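Local coordinates for protein ATPase associated with various cellular activities, AAA_5 (Staphylothermus marinus, PDB 6N0S) that probably binds nucleic acid through this N-terminal EVE-like domain of McrB, while the AAA+ part of the full protein is expected to bind and hydrolyse ATP, at residues S10-E15 and E54-H59; G33-H38 and R131-R136; H59-R64 and T72-S77. One frame throughout, in Å; residues are numbered along the deposited sequence.

Interaction 1: S10-E15 and E54-H59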
loop_
_atom_site.group_PDB
_atom_site.type_symbol
_atom_site.label_atom_id
_atom_site.label_comp_id
_atom_site.label_asym_id
_atom_site.label_seq_id
_atom_site.Cartn_x
_atom_site.Cartn_y
_atom_site.Cartn_z
ATOM N N SER A 10 11.943 -3.081 8.233
ATOM C CA SER A 10 12.013 -4.274 7.399
ATOM C C SER A 10 12.206 -3.891 5.945
ATOM O O SER A 10 11.795 -2.812 5.498
ATOM C CB SER A 10 10.751 -5.140 7.521
ATOM O OG SER A 10 10.829 -6.316 6.719
ATOM N N LYS A 11 12.811 -4.814 5.203
ATOM C CA LYS A 11 12.896 -4.660 3.766
ATOM C C LYS A 11 11.593 -5.068 3.086
ATOM O O LYS A 11 11.410 -4.758 1.915
ATOM C CB LYS A 11 14.064 -5.489 3.219
ATOM C CG LYS A 11 14.432 -5.134 1.759
ATOM C CD LYS A 11 15.608 -5.946 1.224
ATOM C CE LYS A 11 15.862 -5.631 -0.258
ATOM N NZ LYS A 11 16.577 -4.322 -0.474
ATOM N N TYR A 12 10.698 -5.753 3.797
ATOM C CA TYR A 12 9.500 -6.353 3.230
ATOM C C TYR A 12 8.299 -5.820 3.986
ATOM O O TYR A 12 8.255 -5.929 5.216
ATOM C CB TYR A 12 9.575 -7.869 3.331
ATOM C CG TYR A 12 10.870 -8.374 2.730
ATOM C CD1 TYR A 12 11.010 -8.493 1.347
ATOM C CD2 TYR A 12 11.959 -8.689 3.537
ATOM C CE1 TYR A 12 12.186 -8.933 0.786
ATOM C CE2 TYR A 12 13.147 -9.139 2.986
ATOM C CZ TYR A 12 13.256 -9.255 1.618
ATOM O OH TYR A 12 14.426 -9.690 1.069
ATOM N N TRP A 13 7.347 -5.207 3.247
ATOM C CA TRP A 13 6.124 -4.641 3.812
ATOM C C TRP A 13 4.939 -5.141 3.008
ATOM O O TRP A 13 5.079 -5.523 1.834
ATOM C CB TRP A 13 6.140 -3.089 3.821
ATOM C CG TRP A 13 7.123 -2.513 4.790
ATOM C CD1 TRP A 13 8.471 -2.562 4.710
ATOM C CD2 TRP A 13 6.815 -1.818 6.015
ATOM N NE1 TRP A 13 9.029 -1.934 5.806
ATOM C CE2 TRP A 13 8.025 -1.469 6.615
ATOM C CE3 TRP A 13 5.627 -1.445 6.636
ATOM C CZ2 TRP A 13 8.081 -0.773 7.828
ATOM C CZ3 TRP A 13 5.675 -0.747 7.789
ATOM C CH2 TRP A 13 6.892 -0.429 8.400
ATOM N N VAL A 14 3.771 -5.165 3.661
ATOM C CA VAL A 14 2.488 -5.490 3.023
ATOM C C VAL A 14 1.607 -4.251 3.011
ATOM O O VAL A 14 1.478 -3.564 4.020
ATOM C CB VAL A 14 1.759 -6.632 3.743
ATOM C CG1 VAL A 14 0.340 -6.825 3.189
ATOM C CG2 VAL A 14 2.535 -7.944 3.613
ATOM N N GLU A 15 1.012 -3.971 1.873
ATOM C CA GLU A 15 -0.023 -2.953 1.748
ATOM C C GLU A 15 -1.377 -3.646 1.882
ATOM O O GLU A 15 -1.694 -4.558 1.102
ATOM C CB GLU A 15 0.074 -2.234 0.394
ATOM C CG GLU A 15 -0.945 -1.095 0.226
ATOM C CD GLU A 15 -1.240 -0.675 -1.219
ATOM O OE1 GLU A 15 -1.330 -1.533 -2.115
ATOM O OE2 GLU A 15 -1.390 0.539 -1.452
ATOM N N GLU A 54 15.912 -0.150 -1.223
ATOM C CA GLU A 54 14.811 -0.666 -2.023
ATOM C C GLU A 54 13.986 -1.615 -1.161
ATOM O O GLU A 54 14.544 -2.473 -0.476
ATOM C CB GLU A 54 15.365 -1.362 -3.267
ATOM C CG GLU A 54 14.315 -2.004 -4.132
ATOM C CD GLU A 54 14.845 -2.537 -5.476
ATOM O OE1 GLU A 54 15.701 -1.880 -6.113
ATOM O OE2 GLU A 54 14.386 -3.626 -5.893
ATOM N N LEU A 55 12.672 -1.442 -1.141
ATOM C CA LEU A 55 11.800 -2.332 -0.386
ATOM C C LEU A 55 10.947 -3.162 -1.336
ATOM O O LEU A 55 10.637 -2.734 -2.455
ATOM C CB LEU A 55 10.884 -1.539 0.570
ATOM C CG LEU A 55 11.468 -0.487 1.496
ATOM C CD1 LEU A 55 10.358 0.216 2.225
ATOM C CD2 LEU A 55 12.427 -1.123 2.504
ATOM N N LYS A 56 10.587 -4.363 -0.892
ATOM C CA LYS A 56 9.637 -5.201 -1.612
ATOM C C LYS A 56 8.254 -5.110 -0.952
ATOM O O LYS A 56 8.121 -5.329 0.262
ATOM C CB LYS A 56 10.092 -6.663 -1.631
ATOM C CG LYS A 56 11.507 -6.899 -2.073
ATOM C CD LYS A 56 11.673 -6.877 -3.570
ATOM C CE LYS A 56 12.836 -5.959 -3.999
ATOM N NZ LYS A 56 14.161 -6.369 -3.469
ATOM N N ILE A 57 7.230 -4.805 -1.746
ATOM C CA ILE A 57 5.871 -4.601 -1.257
ATOM C C ILE A 57 4.988 -5.709 -1.793
ATOM O O ILE A 57 4.871 -5.895 -3.015
ATOM C CB ILE A 57 5.325 -3.229 -1.679
ATOM C CG1 ILE A 57 6.304 -2.117 -1.322
ATOM C CG2 ILE A 57 3.933 -2.983 -1.070
ATOM C CD1 ILE A 57 6.586 -1.925 0.108
ATOM N N ILE A 58 4.375 -6.446 -0.908
ATOM C CA ILE A 58 3.324 -7.381 -1.287
ATOM C C ILE A 58 1.971 -6.723 -1.053
ATOM O O ILE A 58 1.742 -6.087 -0.020
ATOM C CB ILE A 58 3.453 -8.688 -0.502
ATOM C CG1 ILE A 58 4.765 -9.395 -0.876
ATOM C CG2 ILE A 58 2.277 -9.557 -0.792
ATOM C CD1 ILE A 58 4.942 -10.702 -0.089
ATOM N N HIS A 59 1.064 -6.887 -2.010
ATOM C CA HIS A 59 -0.236 -6.215 -2.013
ATOM C C HIS A 59 -1.323 -7.201 -1.596
ATOM O O HIS A 59 -1.500 -8.257 -2.224
ATOM C CB HIS A 59 -0.525 -5.610 -3.394
ATOM C CG HIS A 59 0.474 -4.560 -3.788
ATOM N ND1 HIS A 59 0.365 -3.248 -3.387
ATOM C CD2 HIS A 59 1.631 -4.643 -4.491
ATOM C CE1 HIS A 59 1.401 -2.561 -3.843
ATOM N NE2 HIS A 59 2.192 -3.390 -4.503
HETATM O O HOH W 1 15.033 -8.732 -1.359
#

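Interaction 2: G33-H38 and R131-R136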
loop_
_atom_site.group_PDB
_atom_site.type_symbol
_atom_site.label_atom_id
_atom_site.label_comp_id
_atom_site.label_asym_id
_atom_site.label_seq_id
_atom_site.Cartn_x
_atom_site.Cartn_y
_atom_site.Cartn_z
ATOM N N GLY A 33 -1.520 7.801 1.800
ATOM C CA GLY A 33 -2.415 7.809 2.937
ATOM C C GLY A 33 -2.245 9.092 3.719
ATOM O O GLY A 33 -1.342 9.894 3.465
HETATM N N MSE A 34 -3.120 9.261 4.698
HETATM C CA MSE A 34 -3.090 10.419 5.547
HETATM C C MSE A 34 -2.139 10.153 6.692
HETATM O O MSE A 34 -2.293 9.169 7.391
HETATM C CB MSE A 34 -4.486 10.729 6.093
HETATM C CG MSE A 34 -4.543 11.976 6.989
HETATM SE SE MSE A 34 -6.391 12.307 7.651
HETATM C CE MSE A 34 -7.237 12.262 6.048
ATOM N N ILE A 35 -1.189 11.067 6.879
ATOM C CA ILE A 35 -0.067 10.826 7.768
ATOM C C ILE A 35 -0.565 10.574 9.188
ATOM O O ILE A 35 -0.252 9.541 9.787
ATOM C CB ILE A 35 0.924 11.998 7.679
ATOM C CG1 ILE A 35 1.608 11.969 6.312
ATOM C CG2 ILE A 35 1.967 11.949 8.807
ATOM C CD1 ILE A 35 2.524 13.161 5.996
ATOM N N LYS A 36 -1.418 11.463 9.718
ATOM C CA LYS A 36 -1.866 11.331 11.108
ATOM C C LYS A 36 -2.693 10.075 11.344
ATOM O O LYS A 36 -2.868 9.671 12.498
ATOM C CB LYS A 36 -2.673 12.564 11.542
ATOM C CG LYS A 36 -4.070 12.665 10.930
ATOM C CD LYS A 36 -4.771 13.999 11.235
ATOM C CE LYS A 36 -6.313 13.836 11.276
ATOM N NZ LYS A 36 -7.048 15.077 11.678
ATOM N N LYS A 37 -3.166 9.421 10.296
ATOM C CA LYS A 37 -3.831 8.135 10.459
ATOM C C LYS A 37 -2.870 6.944 10.464
ATOM O O LYS A 37 -3.264 5.862 10.904
ATOM C CB LYS A 37 -4.855 7.904 9.346
ATOM C CG LYS A 37 -6.045 8.847 9.371
ATOM C CD LYS A 37 -7.212 8.267 10.200
ATOM C CE LYS A 37 -8.422 9.212 10.283
ATOM N NZ LYS A 37 -9.091 9.418 8.955
ATOM N N HIS A 38 -1.657 7.086 9.941
ATOM C CA HIS A 38 -0.757 5.939 9.808
ATOM C C HIS A 38 0.655 6.361 10.162
ATOM O O HIS A 38 1.627 6.073 9.457
ATOM C CB HIS A 38 -0.850 5.354 8.404
ATOM C CG HIS A 38 -2.221 4.901 8.062
ATOM N ND1 HIS A 38 -2.765 3.740 8.568
ATOM C CD2 HIS A 38 -3.196 5.490 7.332
ATOM C CE1 HIS A 38 -4.005 3.616 8.130
ATOM N NE2 HIS A 38 -4.288 4.663 7.381
ATOM N N ARG A 131 -2.417 16.325 6.020
ATOM C CA ARG A 131 -1.305 16.059 5.125
ATOM C C ARG A 131 -1.245 14.584 4.758
ATOM O O ARG A 131 -1.617 13.711 5.551
ATOM C CB ARG A 131 0.033 16.428 5.771
ATOM C CG ARG A 131 0.035 17.736 6.545
ATOM C CD ARG A 131 -0.242 18.891 5.611
ATOM N NE ARG A 131 0.791 18.956 4.577
ATOM C CZ ARG A 131 0.652 19.572 3.411
ATOM N NH1 ARG A 131 -0.488 20.174 3.099
ATOM N NH2 ARG A 131 1.651 19.562 2.546
ATOM N N PHE A 132 -0.658 14.324 3.601
ATOM C CA PHE A 132 -0.685 13.028 2.937
ATOM C C PHE A 132 0.719 12.654 2.490
ATOM O O PHE A 132 1.489 13.520 2.079
ATOM C CB PHE A 132 -1.646 13.062 1.718
ATOM C CG PHE A 132 -3.069 13.110 2.106
ATOM C CD1 PHE A 132 -3.692 14.316 2.391
ATOM C CD2 PHE A 132 -3.781 11.948 2.230
ATOM C CE1 PHE A 132 -4.994 14.346 2.816
ATOM C CE2 PHE A 132 -5.113 11.976 2.632
ATOM C CZ PHE A 132 -5.708 13.167 2.935
ATOM N N PHE A 133 1.053 11.370 2.591
ATOM C CA PHE A 133 2.291 10.839 2.044
ATOM C C PHE A 133 2.013 10.116 0.731
ATOM O O PHE A 133 0.895 9.642 0.482
ATOM C CB PHE A 133 3.004 9.896 3.042
ATOM C CG PHE A 133 2.269 8.614 3.343
ATOM C CD1 PHE A 133 2.409 7.503 2.530
ATOM C CD2 PHE A 133 1.475 8.508 4.461
ATOM C CE1 PHE A 133 1.753 6.314 2.836
ATOM C CE2 PHE A 133 0.814 7.327 4.761
ATOM C CZ PHE A 133 0.958 6.235 3.947
ATOM N N LEU A 134 3.062 10.030 -0.105
ATOM C CA LEU A 134 2.999 9.364 -1.396
ATOM C C LEU A 134 4.338 8.727 -1.713
ATOM O O LEU A 134 5.357 9.410 -1.729
ATOM C CB LEU A 134 2.645 10.357 -2.498
ATOM C CG LEU A 134 2.624 9.856 -3.942
ATOM C CD1 LEU A 134 1.671 8.735 -4.099
ATOM C CD2 LEU A 134 2.230 11.011 -4.807
ATOM N N PHE A 135 4.316 7.445 -2.015
ATOM C CA PHE A 135 5.462 6.738 -2.558
ATOM C C PHE A 135 5.107 6.233 -3.948
ATOM O O PHE A 135 4.046 5.623 -4.148
ATOM C CB PHE A 135 5.867 5.556 -1.671
ATOM C CG PHE A 135 6.373 5.959 -0.312
ATOM C CD1 PHE A 135 7.632 6.510 -0.162
ATOM C CD2 PHE A 135 5.596 5.788 0.807
ATOM C CE1 PHE A 135 8.121 6.861 1.072
ATOM C CE2 PHE A 135 6.079 6.157 2.046
ATOM C CZ PHE A 135 7.356 6.697 2.169
ATOM N N ARG A 136 6.000 6.455 -4.903
ATOM C CA ARG A 136 5.840 5.878 -6.236
ATOM C C ARG A 136 6.505 4.505 -6.261
ATOM O O ARG A 136 7.688 4.390 -5.938
ATOM C CB ARG A 136 6.445 6.806 -7.288
ATOM C CG ARG A 136 5.621 8.064 -7.522
ATOM C CD ARG A 136 6.387 9.084 -8.320
ATOM N NE ARG A 136 5.520 9.815 -9.234
ATOM C CZ ARG A 136 4.915 10.964 -8.946
ATOM N NH1 ARG A 136 5.074 11.534 -7.760
ATOM N NH2 ARG A 136 4.156 11.558 -9.865
HETATM O O HOH W 2 -2.395 14.007 8.235
#

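Interaction 3: H59-R64 and T72-S77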
loop_
_atom_site.group_PDB
_atom_site.type_symbol
_atom_site.label_atom_id
_atom_site.label_comp_id
_atom_site.label_asym_id
_atom_site.label_seq_id
_atom_site.Cartn_x
_atom_site.Cartn_y
_atom_site.Cartn_z
ATOM N N HIS A 59 1.064 -6.887 -2.010
ATOM C CA HIS A 59 -0.236 -6.215 -2.013
ATOM C C HIS A 59 -1.323 -7.201 -1.596
ATOM O O HIS A 59 -1.500 -8.257 -2.224
ATOM C CB HIS A 59 -0.525 -5.610 -3.394
ATOM C CG HIS A 59 0.474 -4.560 -3.788
ATOM N ND1 HIS A 59 0.365 -3.248 -3.387
ATOM C CD2 HIS A 59 1.631 -4.643 -4.491
ATOM C CE1 HIS A 59 1.401 -2.561 -3.843
ATOM N NE2 HIS A 59 2.192 -3.390 -4.503
ATOM N N TYR A 60 -2.028 -6.859 -0.528
ATOM C CA TYR A 60 -3.070 -7.692 0.057
ATOM C C TYR A 60 -4.425 -7.012 -0.101
ATOM O O TYR A 60 -4.544 -5.786 0.040
ATOM C CB TYR A 60 -2.764 -7.923 1.557
ATOM C CG TYR A 60 -3.872 -8.592 2.338
ATOM C CD1 TYR A 60 -4.015 -9.967 2.335
ATOM C CD2 TYR A 60 -4.758 -7.849 3.088
ATOM C CE1 TYR A 60 -5.007 -10.585 3.058
ATOM C CE2 TYR A 60 -5.754 -8.456 3.819
ATOM C CZ TYR A 60 -5.884 -9.824 3.784
ATOM O OH TYR A 60 -6.885 -10.434 4.492
ATOM N N ILE A 61 -5.451 -7.828 -0.307
ATOM C CA ILE A 61 -6.808 -7.384 -0.543
ATOM C C ILE A 61 -7.665 -7.967 0.566
ATOM O O ILE A 61 -7.699 -9.187 0.736
ATOM C CB ILE A 61 -7.301 -7.867 -1.921
ATOM C CG1 ILE A 61 -6.304 -7.491 -3.016
ATOM C CG2 ILE A 61 -8.621 -7.319 -2.226
ATOM C CD1 ILE A 61 -6.125 -6.018 -3.263
ATOM N N GLY A 62 -8.354 -7.111 1.322
ATOM C CA GLY A 62 -9.307 -7.598 2.311
ATOM C C GLY A 62 -10.603 -8.107 1.666
ATOM O O GLY A 62 -10.900 -7.857 0.502
ATOM N N SER A 63 -11.407 -8.823 2.460
ATOM C CA SER A 63 -12.622 -9.442 1.920
ATOM C C SER A 63 -13.585 -8.409 1.342
ATOM O O SER A 63 -14.245 -8.668 0.330
ATOM C CB SER A 63 -13.326 -10.256 3.004
ATOM O OG SER A 63 -13.240 -9.610 4.255
ATOM N N ARG A 64 -13.680 -7.230 1.961
ATOM C CA ARG A 64 -14.579 -6.217 1.427
ATOM C C ARG A 64 -14.051 -5.575 0.154
ATOM O O ARG A 64 -14.816 -4.902 -0.538
ATOM C CB ARG A 64 -14.833 -5.135 2.479
ATOM C CG ARG A 64 -15.445 -5.687 3.735
ATOM C CD ARG A 64 -16.222 -4.629 4.507
ATOM N NE ARG A 64 -15.491 -3.372 4.618
ATOM C CZ ARG A 64 -14.541 -3.133 5.516
ATOM N NH1 ARG A 64 -14.172 -4.074 6.373
ATOM N NH2 ARG A 64 -13.954 -1.945 5.549
ATOM N N THR A 72 -6.658 -12.187 -0.126
ATOM C CA THR A 72 -5.617 -12.800 -0.945
ATOM C C THR A 72 -4.504 -11.794 -1.169
ATOM O O THR A 72 -4.719 -10.577 -1.160
ATOM C CB THR A 72 -6.169 -13.327 -2.307
ATOM O OG1 THR A 72 -6.097 -12.312 -3.304
ATOM C CG2 THR A 72 -7.605 -13.724 -2.170
ATOM N N PHE A 73 -3.300 -12.323 -1.346
ATOM C CA PHE A 73 -2.169 -11.529 -1.782
ATOM C C PHE A 73 -2.131 -11.636 -3.298
ATOM O O PHE A 73 -2.031 -12.742 -3.832
ATOM C CB PHE A 73 -0.875 -12.030 -1.137
ATOM C CG PHE A 73 -0.934 -12.053 0.360
ATOM C CD1 PHE A 73 -1.429 -13.155 1.020
ATOM C CD2 PHE A 73 -0.523 -10.973 1.093
ATOM C CE1 PHE A 73 -1.508 -13.193 2.403
ATOM C CE2 PHE A 73 -0.585 -10.998 2.505
ATOM C CZ PHE A 73 -1.101 -12.097 3.139
ATOM N N ILE A 74 -2.202 -10.507 -3.989
ATOM C CA ILE A 74 -2.388 -10.551 -5.434
ATOM C C ILE A 74 -1.116 -10.279 -6.237
ATOM O O ILE A 74 -1.059 -10.635 -7.420
ATOM C CB ILE A 74 -3.513 -9.588 -5.892
ATOM C CG1 ILE A 74 -3.161 -8.122 -5.600
ATOM C CG2 ILE A 74 -4.870 -10.022 -5.286
ATOM C CD1 ILE A 74 -4.136 -7.156 -6.308
ATOM N N GLY A 75 -0.112 -9.649 -5.649
ATOM C CA GLY A 75 1.091 -9.353 -6.406
ATOM C C GLY A 75 2.078 -8.604 -5.549
ATOM O O GLY A 75 1.837 -8.368 -4.355
ATOM N N GLU A 76 3.184 -8.204 -6.173
ATOM C CA GLU A 76 4.194 -7.462 -5.440
ATOM C C GLU A 76 4.864 -6.444 -6.338
ATOM O O GLU A 76 4.771 -6.512 -7.560
ATOM C CB GLU A 76 5.227 -8.412 -4.818
ATOM C CG GLU A 76 5.879 -9.397 -5.772
ATOM C CD GLU A 76 6.971 -10.183 -5.072
ATOM O OE1 GLU A 76 8.100 -9.637 -4.972
ATOM O OE2 GLU A 76 6.667 -11.298 -4.586
ATOM N N SER A 77 5.511 -5.471 -5.708
ATOM C CA SER A 77 6.173 -4.384 -6.407
ATOM C C SER A 77 7.394 -3.962 -5.609
ATOM O O SER A 77 7.708 -4.542 -4.566
ATOM C CB SER A 77 5.232 -3.197 -6.617
ATOM O OG SER A 77 4.829 -2.708 -5.369
#

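Interaction 1: S10-E15 and E54-H59
A parallel strand pair in the mixed sheet of the EVE-like domain carries a buried histidine-carboxylate bond between H59 and E15. H59 ND1 donates to E15 OE1 at 2.7 Å. The oxygen lies at the imidazole edge, close to the ring plane, but is itself met from above the carboxylate, whose plane stands 71° from the ring. With CG trans to its backbone N (chi1 -177°), E15 reaches across to H59; N17 ND2 also holds OE1, while Y165 OH takes OE2, so both carboxylate oxygens are gripped. On the same face, W13 CB packs on I57 CD1 at 3.9 Å, and W13 NE1 donates to S10 O.

The opposite face carries Y12, V14, K56 and I58. The aliphatic part of K56 runs alongside the Y12 ring, with CG 3.6 Å from CE1. K11 NZ donates to E54 O at 2.7 Å but stands 4.4 Å from K56 NZ, two like charges close together. Backbone bonds from K56 N to K11 O, W13 N to K56 O, I58 N to W13 O and E15 N to I58 O fix the register of these inner strands, consistent with the PUA-like fold to which EVE domains are related.

Interaction 2: G33-H38 and R131-R136
G33 and F133 form an antiparallel hydrogen-bonded pair, in which F133 N donates to G33 O at 2.9 Å and G33 N returns a weak bond to F133 O, while M34 and F132 make the adjoining non-hydrogen-bonded pair. Where the first strand ends, I35 N still reaches R131 O at 3.0 Å, nearly straight at 172°, although residues 35-37 have already turned into a 3-10 segment.

The F133 ring folds back over G33, its CG set between backbone N and carbonyl carbon (chi1 66°). G33 N lies above the ring centre, and G33 CA makes a CH-pi contact with the F133 ring at 4.1 Å from its centroid; with no side chain on G33, the ring can lie against bare backbone. I35 CG1 meets the ring edge at F133 CD2. The pair belongs to the small antiparallel sheet in which 132-136 is the middle strand, and Y42 of helix 39-52 also stacks with F133. Trading F133 for an alanine would probably leave the G33 backbone without its aromatic cover and Y42 without its stacking partner.

On the other face the selenomethionine M34 crosses F132, CE 3.6 Å from CZ, and I95 and I124 of two helices pack on F132 there.

Interaction 3: H59-R64 and T72-S77
The F73 ring takes Y60 CD1 over one face, 3.6 Å above its plane and displaced toward the rim, while the H59 imidazole is met at its edge by G75 O, S77 OG and the CA of E76. The rings of Y60 and F73, with centroids 5.0 Å apart and planes at 51°, are neither stacked nor edge-to-face. The approach is oblique, F73 CE2 resting 3.6 Å from Y60 CD1. Y140 brings its ring to H59 with the planes at about 70°.

H59 NE2 and S77 OG share a hydrogen bond of 2.9 Å in which either may donate. The hydroxyl of S77 sits between its backbone N and carbonyl carbon (chi1 62°), which places OG in front of the imidazole edge. Since ND1 is held by E15, both ring nitrogens are engaged and the ring's rotation is fixed from two ends.

These residues lie on the beta hairpin of strands 54-61 and 72-80. Y60 and F73 form a non-hydrogen-bonded pair and I61 with T72 a hydrogen-bonded one, I61 N donating to T72 O at 3.0 Å and T72 N returning a longer bond to I61 O. Farther along, H59 O accepts from I74 N, yet H59 N donates to G75 O at 2.9 Å. The register thus slips by a residue, consistent with a beta bulge at I74-G75.

Away from Y60 and F73, I61 and I74 cross at about a right angle, with I61 CG1 3.7 Å from I74 CG2 and the two CD1 atoms also in contact. The carboxylate of E76 turns to Y174, H178 and Y143.

Interactions 1 and 3 are two sides of one strand: 54-61 pairs in parallel with 12-17 and antiparallel with 72-80 in the mixed sheet, and H59 belongs to both. Both contacts are buried, and both bury polar groups, linking E15, H59 and S77 in a continuous chain of hydrogen bonds across three strands. They touch directly as well, with I57 O close to S77 N and E15 O to Y60 N. Interaction 2 stands apart, in the small antiparallel sheet, about 16 Å from interaction 1 and 19 Å from interaction 3 between centres. It is partly buried, and its side chains contribute aromatic and aliphatic packing rather than a polar network.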